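Local coordinates for protein catalase-3 (Neurospora crassa, PDB 4AJ9) that breaks down hydrogen peroxide into water and molecular oxygen with a bound heme, an activity that probably protects the cell from peroxide damage, at residues K561-A566 with V573-S578; A566-S571 with S605-A610; D586-A591 with Q615-G620. All coordinates share one frame; numbering follows the deposited sequence. Where two conformers were deposited one is given.

Overall arrangement
All three contacts lie in the C-terminal domain found in long catalases, about a parallel sheet with strand order 3-2-1-4-5-6. Followed from the N terminus, strand 561-566 comes first, and contact 1 closes the short loop that leads from it to the outermost strand 575-576. Contact 2 opens at the shared residue Ala566 and joins that same loop to the segment just before helix 612-622, so contacts 1 and 2 cross along the chain. Contact 3, which packs helix 612-622 on strand 587-590 within a beta-alpha-beta unit, follows contact 1 in series yet crosses contact 2, as 605-610 lies between its segments. Tyr577 touches residues of both other contacts, binding sheet edge, loops and helix together.

Contact 1. Residues K561-A566 with V573-S578; sequences KVTVIA and VDQTYS
Val564 and Asp574 are joined by two bonds, one to the backbone N of the valine and one to its O. The backbone N of Val564 gives a nearly straight bond (170°) to Asp574 OD2 at 2.8 Å, using the anti lone pair of that oxygen, while Asp574 N returns a bond to Val564 O. Gln575 N reaches the same carbonyl oxygen at 3.2 Å, so two donors share Val564 O where the short edge strand 575-576 joins the parallel sheet of this C-terminal domain, which has the class I glutamine amidotransferase-like fold. Aspartate suits the place: its CG stands beside its own backbone N (chi1 -58°), which turns the carboxylate back to the neighbouring strand; OD2 also forms a salt bridge with Lys552 of helix 544-557. Parallel pairing goes on through Ala566 N to Gln575 O at 3.2 Å and Tyr577 N to Ala566 O at 2.8 Å.

Around this backbone frame the packing is apolar. Thr563 CG2 rests against the CB atoms of Asp574 and Gln575, and the small Ala566 lets Val573 CG2 come within 3.7 Å of its CB. Tyr577 swings its ring across the end of strand 561-566, with its hydroxyl bonded to Ser538 O and its ring also touching Ile616. Were Tyr577 replaced by an alanine, the Ile565 methyl would probably lose its aromatic cover and Ser538 O this donor. The branched Ile565 supplies that methyl: CG2 lies over one face of the tyrosine ring in a CH-pi contact, 3.6 Å from the ring centroid and 16° off its normal.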
# COMPACT_ATOMS: atom_id res chain seq x y z
N LYS C 561 31.45 27.74 -19.93
CA LYS C 561 31.82 26.33 -19.84
C LYS C 561 32.13 25.83 -21.24
O LYS C 561 31.25 25.69 -22.08
CB LYS C 561 30.68 25.50 -19.26
CG LYS C 561 31.08 24.07 -18.95
CD LYS C 561 29.85 23.20 -18.68
CE LYS C 561 30.24 21.90 -17.95
NZ LYS C 561 31.30 21.15 -18.68
N VAL C 562 33.41 25.54 -21.48
CA VAL C 562 33.88 25.29 -22.83
C VAL C 562 34.23 23.83 -23.02
O VAL C 562 34.91 23.23 -22.19
CB VAL C 562 35.11 26.17 -23.14
CG1 VAL C 562 35.60 25.95 -24.57
CG2 VAL C 562 34.78 27.64 -22.89
N THR C 563 33.76 23.24 -24.11
CA THR C 563 34.07 21.85 -24.43
C THR C 563 34.88 21.80 -25.71
O THR C 563 34.39 22.14 -26.78
CB THR C 563 32.78 21.03 -24.65
OG1 THR C 563 31.93 21.14 -23.50
CG2 THR C 563 33.11 19.56 -24.89
N VAL C 564 36.14 21.38 -25.61
CA VAL C 564 36.95 21.19 -26.81
C VAL C 564 36.67 19.82 -27.41
O VAL C 564 36.77 18.79 -26.73
CB VAL C 564 38.44 21.34 -26.51
CG1 VAL C 564 39.27 20.99 -27.75
CG2 VAL C 564 38.74 22.76 -26.03
N ILE C 565 36.34 19.81 -28.70
CA ILE C 565 35.93 18.58 -29.38
C ILE C 565 36.93 18.19 -30.44
O ILE C 565 37.38 19.04 -31.21
CB ILE C 565 34.57 18.78 -30.06
CG1 ILE C 565 33.51 19.22 -29.03
CG2 ILE C 565 34.13 17.52 -30.83
CD1 ILE C 565 32.22 19.71 -29.66
N ALA C 566 37.29 16.90 -30.50
CA ALA C 566 38.13 16.39 -31.57
C ALA C 566 37.78 14.93 -31.91
O ALA C 566 36.79 14.39 -31.42
CB ALA C 566 39.60 16.52 -31.22
N VAL C 573 41.35 17.45 -25.02
CA VAL C 573 40.04 17.20 -25.63
C VAL C 573 39.01 16.77 -24.59
O VAL C 573 39.24 15.85 -23.81
CB VAL C 573 40.14 16.15 -26.73
CG1 VAL C 573 38.76 15.87 -27.31
CG2 VAL C 573 41.11 16.61 -27.82
N ASP C 574 37.86 17.44 -24.58
CA ASP C 574 36.83 17.15 -23.59
C ASP C 574 35.80 16.15 -24.09
O ASP C 574 35.16 15.47 -23.29
CB ASP C 574 36.12 18.43 -23.14
CG ASP C 574 37.07 19.45 -22.56
OD1 ASP C 574 37.74 19.16 -21.55
OD2 ASP C 574 37.14 20.57 -23.12
N GLN C 575 35.63 16.09 -25.41
CA GLN C 575 34.59 15.25 -26.01
C GLN C 575 34.97 14.89 -27.44
O GLN C 575 35.58 15.70 -28.14
CB GLN C 575 33.25 16.00 -26.00
CG GLN C 575 32.01 15.15 -26.18
CD GLN C 575 30.73 15.97 -26.10
OE1 GLN C 575 30.62 17.04 -26.71
NE2 GLN C 575 29.75 15.48 -25.34
N THR C 576 34.62 13.68 -27.87
CA THR C 576 34.86 13.26 -29.25
C THR C 576 33.73 13.75 -30.14
O THR C 576 32.62 14.01 -29.66
CB THR C 576 34.89 11.72 -29.38
OG1 THR C 576 33.61 11.19 -29.00
CG2 THR C 576 35.99 11.13 -28.51
N TYR C 577 34.01 13.85 -31.43
CA TYR C 577 32.96 14.21 -32.39
C TYR C 577 31.80 13.24 -32.32
O TYR C 577 30.65 13.64 -32.47
CB TYR C 577 33.51 14.28 -33.81
CG TYR C 577 34.15 15.61 -34.09
CD1 TYR C 577 33.38 16.77 -34.17
CD2 TYR C 577 35.53 15.73 -34.25
CE1 TYR C 577 33.96 18.00 -34.42
CE2 TYR C 577 36.12 16.96 -34.49
CZ TYR C 577 35.33 18.09 -34.58
OH TYR C 577 35.91 19.33 -34.82
N SER C 578 32.11 11.97 -32.06
CA SER C 578 31.09 10.92 -31.98
C SER C 578 30.07 11.24 -30.90
O SER C 578 28.86 11.10 -31.09
CB SER C 578 31.74 9.55 -31.71
OG SER C 578 30.77 8.51 -31.65

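Contact 2. Residues A566-S571 with S605-A610; sequences AEYLAS and SPLFPA
Glu567 meets Leu607 and Phe608 through the carbon part of its chain, and its torsions explain how. With CG beside the backbone N and a bend at chi2 (92°), CG is set against the ring of Phe608 while the carboxylate is carried onward to other partners. Phe608 has its own CG between the backbone N and the carbonyl carbon (chi1 53°), and in this pose the ring lies alongside the glutamate, the two side chains pointing the same way. The touch is made at the ring edge, in its plane, where CE2 is 3.8 Å from Glu567 CG; the carboxylate is turned 40° against the ring.

Leucine suits position 607 because one branch can serve two neighbours. Leu607 CD1 lies 4.0 Å from Glu567 CB and equally far from Tyr568 CD2, which it meets at the edge of the tyrosine ring. No direct hydrogen bond spans the contact. Instead one water donates to both backbones, to Glu567 O at 2.6 Å and to Leu607 O at 2.9 Å, joining two carbonyls that could not bond to each other. Leu607 is itself held in a type I turn from Ser605 to Phe608, and Ser605 OG accepts from Leu607 N at 2.9 Å, an ST turn.

The buried carboxylate of Glu567 is satisfied by Thr539 OG1 and Thr540 N, in the loop that follows strand 533-537. Val497 and Arg465 of a second subunit pack on Tyr568 and Leu607. Contact 2 thus gathers loops at the C-terminal ends of strands 533-537 and 561-566 beside the approach to helix 612-622.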
# COMPACT_ATOMS: atom_id res chain seq x y z
N ALA C 566 37.29 16.90 -30.50
CA ALA C 566 38.13 16.39 -31.57
C ALA C 566 37.78 14.93 -31.91
O ALA C 566 36.79 14.39 -31.42
CB ALA C 566 39.60 16.52 -31.22
N GLU C 567 38.58 14.32 -32.76
CA GLU C 567 38.29 12.98 -33.27
C GLU C 567 38.35 11.94 -32.16
O GLU C 567 37.56 11.00 -32.15
CB GLU C 567 39.26 12.60 -34.39
CG GLU C 567 39.16 13.48 -35.62
CD GLU C 567 40.12 14.66 -35.59
OE1 GLU C 567 40.55 15.07 -34.49
OE2 GLU C 567 40.43 15.17 -36.68
N TYR C 568 39.30 12.12 -31.25
CA TYR C 568 39.46 11.24 -30.09
C TYR C 568 39.98 12.05 -28.91
O TYR C 568 40.32 13.22 -29.05
CB TYR C 568 40.39 10.05 -30.39
CG TYR C 568 41.82 10.42 -30.79
CD1 TYR C 568 42.79 10.65 -29.83
CD2 TYR C 568 42.18 10.53 -32.12
CE1 TYR C 568 44.09 10.98 -30.18
CE2 TYR C 568 43.47 10.87 -32.49
CZ TYR C 568 44.42 11.09 -31.52
OH TYR C 568 45.70 11.42 -31.90
N LEU C 569 40.05 11.42 -27.74
CA LEU C 569 40.37 12.17 -26.54
C LEU C 569 41.87 12.38 -26.34
O LEU C 569 42.45 11.87 -25.39
CB LEU C 569 39.79 11.47 -25.31
CG LEU C 569 38.27 11.35 -25.28
CD1 LEU C 569 37.85 10.65 -24.01
CD2 LEU C 569 37.59 12.72 -25.40
N ALA C 570 42.49 13.14 -27.24
CA ALA C 570 43.88 13.52 -27.05
C ALA C 570 43.96 14.45 -25.85
O ALA C 570 42.93 14.83 -25.28
CB ALA C 570 44.41 14.20 -28.30
N SER C 571 45.17 14.83 -25.45
CA SER C 571 45.33 15.78 -24.36
C SER C 571 44.62 17.08 -24.71
O SER C 571 44.80 17.61 -25.80
CB SER C 571 46.81 16.05 -24.09
OG SER C 571 46.97 17.02 -23.07
N SER C 605 36.05 9.61 -41.36
CA SER C 605 36.75 8.88 -40.32
C SER C 605 35.87 7.86 -39.65
O SER C 605 34.68 8.09 -39.44
CB SER C 605 37.31 9.83 -39.27
OG SER C 605 37.80 9.09 -38.16
N PRO C 606 36.45 6.70 -39.32
CA PRO C 606 35.71 5.68 -38.57
C PRO C 606 35.41 6.17 -37.16
O PRO C 606 34.56 5.59 -36.49
CB PRO C 606 36.68 4.50 -38.53
CG PRO C 606 37.62 4.73 -39.68
CD PRO C 606 37.77 6.22 -39.75
N LEU C 607 36.07 7.24 -36.73
CA LEU C 607 35.90 7.73 -35.35
C LEU C 607 34.60 8.50 -35.10
O LEU C 607 34.20 8.69 -33.95
CB LEU C 607 37.11 8.56 -34.92
CG LEU C 607 38.38 7.73 -34.71
CD1 LEU C 607 39.62 8.63 -34.55
CD2 LEU C 607 38.22 6.78 -33.52
N PHE C 608 33.93 8.94 -36.15
CA PHE C 608 32.64 9.61 -35.98
C PHE C 608 31.74 9.43 -37.19
O PHE C 608 32.21 9.07 -38.27
CB PHE C 608 32.84 11.10 -35.68
CG PHE C 608 33.71 11.82 -36.68
CD1 PHE C 608 33.18 12.26 -37.88
CD2 PHE C 608 35.04 12.06 -36.41
CE1 PHE C 608 33.98 12.93 -38.80
CE2 PHE C 608 35.84 12.73 -37.33
CZ PHE C 608 35.30 13.17 -38.52
N PRO C 609 30.43 9.65 -37.02
CA PRO C 609 29.49 9.52 -38.14
C PRO C 609 29.79 10.52 -39.27
O PRO C 609 30.16 11.67 -39.00
CB PRO C 609 28.13 9.83 -37.50
CG PRO C 609 28.31 9.43 -36.04
CD PRO C 609 29.73 9.85 -35.73
N ALA C 610 29.63 10.07 -40.51
CA ALA C 610 29.88 10.92 -41.68
C ALA C 610 29.24 12.30 -41.51
O ALA C 610 28.09 12.41 -41.12
CB ALA C 610 29.34 10.24 -42.94
O HOH W 1 34.98 11.23 -32.68

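Contact 3. Residues D586-A591 with Q615-G620; sequences DAVVVA and QILTDG
Val588 points from strand 587-590 toward helix 612-622, and its CG1 methyl fits between two helix side chains, Ile616 and Leu617. This is the packing of a beta-alpha-beta unit, in which the helix lies over the sheet on its way to strand 627-630; the short strand and helix segments are 8.7 Å apart at closest, their directions 138° from one another. The side chains of Val588 and Ile616 cross at about a right angle, CG1 to CG2 at 4.1 Å, whereas Val588 and Leu617 meet more obliquely. Leu617 has CG anti to its backbone N (chi1 -169°), and this extends both methyls toward the strand: CD1 meets Val588 CG1 at 4.0 Å, and CD2 turns to Val590. Branched valines suit the strand, offering compact methyls to a buried, wholly apolar interface without hydrogen bonds across it.

Glycine suits position 620, for a CB there would come tight against Val588 CG2. On the helix itself Gln615 NE2 bonds to Asp619 OD1, one turn on, while Gln615 OE1 accepts from Gln615 NE2 of a second subunit. Farther along the strand, Val590 closes the contact at about a right angle to Leu617, its CG2 lying 4.0 Å from CD2 of that leucine.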
# COMPACT_ATOMS: atom_id res chain seq x y z
N ASP C 586 25.62 26.57 -26.46
CA ASP C 586 24.94 27.81 -26.74
C ASP C 586 25.66 28.57 -27.85
O ASP C 586 25.09 29.47 -28.47
CB ASP C 586 24.84 28.65 -25.46
CG ASP C 586 24.09 27.92 -24.36
OD1 ASP C 586 22.89 27.68 -24.56
OD2 ASP C 586 24.70 27.60 -23.31
N ALA C 587 26.91 28.18 -28.11
CA ALA C 587 27.69 28.75 -29.21
C ALA C 587 28.65 27.70 -29.77
O ALA C 587 29.09 26.81 -29.05
CB ALA C 587 28.46 29.99 -28.73
N VAL C 588 28.95 27.78 -31.06
CA VAL C 588 29.85 26.82 -31.70
C VAL C 588 30.99 27.54 -32.41
O VAL C 588 30.76 28.40 -33.26
CB VAL C 588 29.10 25.91 -32.69
CG1 VAL C 588 30.08 24.97 -33.39
CG2 VAL C 588 28.03 25.13 -31.96
N VAL C 589 32.23 27.21 -32.06
CA VAL C 589 33.37 27.88 -32.65
C VAL C 589 34.38 26.89 -33.23
O VAL C 589 34.84 25.98 -32.54
CB VAL C 589 34.08 28.81 -31.65
CG1 VAL C 589 33.19 29.99 -31.30
CG2 VAL C 589 34.47 28.04 -30.39
N VAL C 590 34.71 27.07 -34.51
CA VAL C 590 35.69 26.21 -35.16
C VAL C 590 37.07 26.78 -34.88
O VAL C 590 37.34 27.95 -35.18
CB VAL C 590 35.42 26.10 -36.66
CG1 VAL C 590 36.24 24.96 -37.25
CG2 VAL C 590 33.95 25.85 -36.89
N ALA C 591 37.93 25.97 -34.27
CA ALA C 591 39.30 26.40 -33.96
C ALA C 591 40.14 26.34 -35.23
O ALA C 591 39.92 25.49 -36.08
CB ALA C 591 39.91 25.51 -32.87
N GLN C 615 27.70 18.82 -39.46
CA GLN C 615 26.32 18.81 -38.97
C GLN C 615 26.20 19.70 -37.74
O GLN C 615 25.22 20.42 -37.57
CB GLN C 615 25.86 17.38 -38.64
CG GLN C 615 24.37 17.26 -38.38
CD GLN C 615 23.53 17.63 -39.58
OE1 GLN C 615 23.65 17.01 -40.64
NE2 GLN C 615 22.68 18.64 -39.43
N ILE C 616 27.21 19.63 -36.87
CA ILE C 616 27.26 20.45 -35.66
C ILE C 616 27.25 21.93 -36.00
O ILE C 616 26.54 22.72 -35.38
CB ILE C 616 28.49 20.11 -34.80
CG1 ILE C 616 28.38 18.69 -34.24
CG2 ILE C 616 28.62 21.10 -33.63
CD1 ILE C 616 29.60 18.24 -33.45
N LEU C 617 28.06 22.32 -36.98
CA LEU C 617 28.14 23.73 -37.35
C LEU C 617 26.85 24.16 -38.03
O LEU C 617 26.37 25.28 -37.81
CB LEU C 617 29.33 23.99 -38.27
CG LEU C 617 29.68 25.46 -38.51
CD1 LEU C 617 29.92 26.16 -37.18
CD2 LEU C 617 30.91 25.60 -39.41
N THR C 618 26.30 23.27 -38.85
CA THR C 618 25.05 23.53 -39.54
C THR C 618 23.89 23.69 -38.55
O THR C 618 23.11 24.65 -38.65
CB THR C 618 24.73 22.41 -40.57
OG1 THR C 618 25.74 22.38 -41.58
CG2 THR C 618 23.37 22.63 -41.21
N ASP C 619 23.78 22.76 -37.60
CA ASP C 619 22.72 22.83 -36.58
C ASP C 619 22.86 24.13 -35.81
O ASP C 619 21.89 24.86 -35.64
CB ASP C 619 22.82 21.66 -35.59
CG ASP C 619 22.40 20.31 -36.19
OD1 ASP C 619 21.64 20.28 -37.17
OD2 ASP C 619 22.83 19.27 -35.64
N GLY C 620 24.06 24.40 -35.31
CA GLY C 620 24.31 25.59 -34.52
C GLY C 620 23.84 26.81 -35.27
O GLY C 620 23.14 27.67 -34.72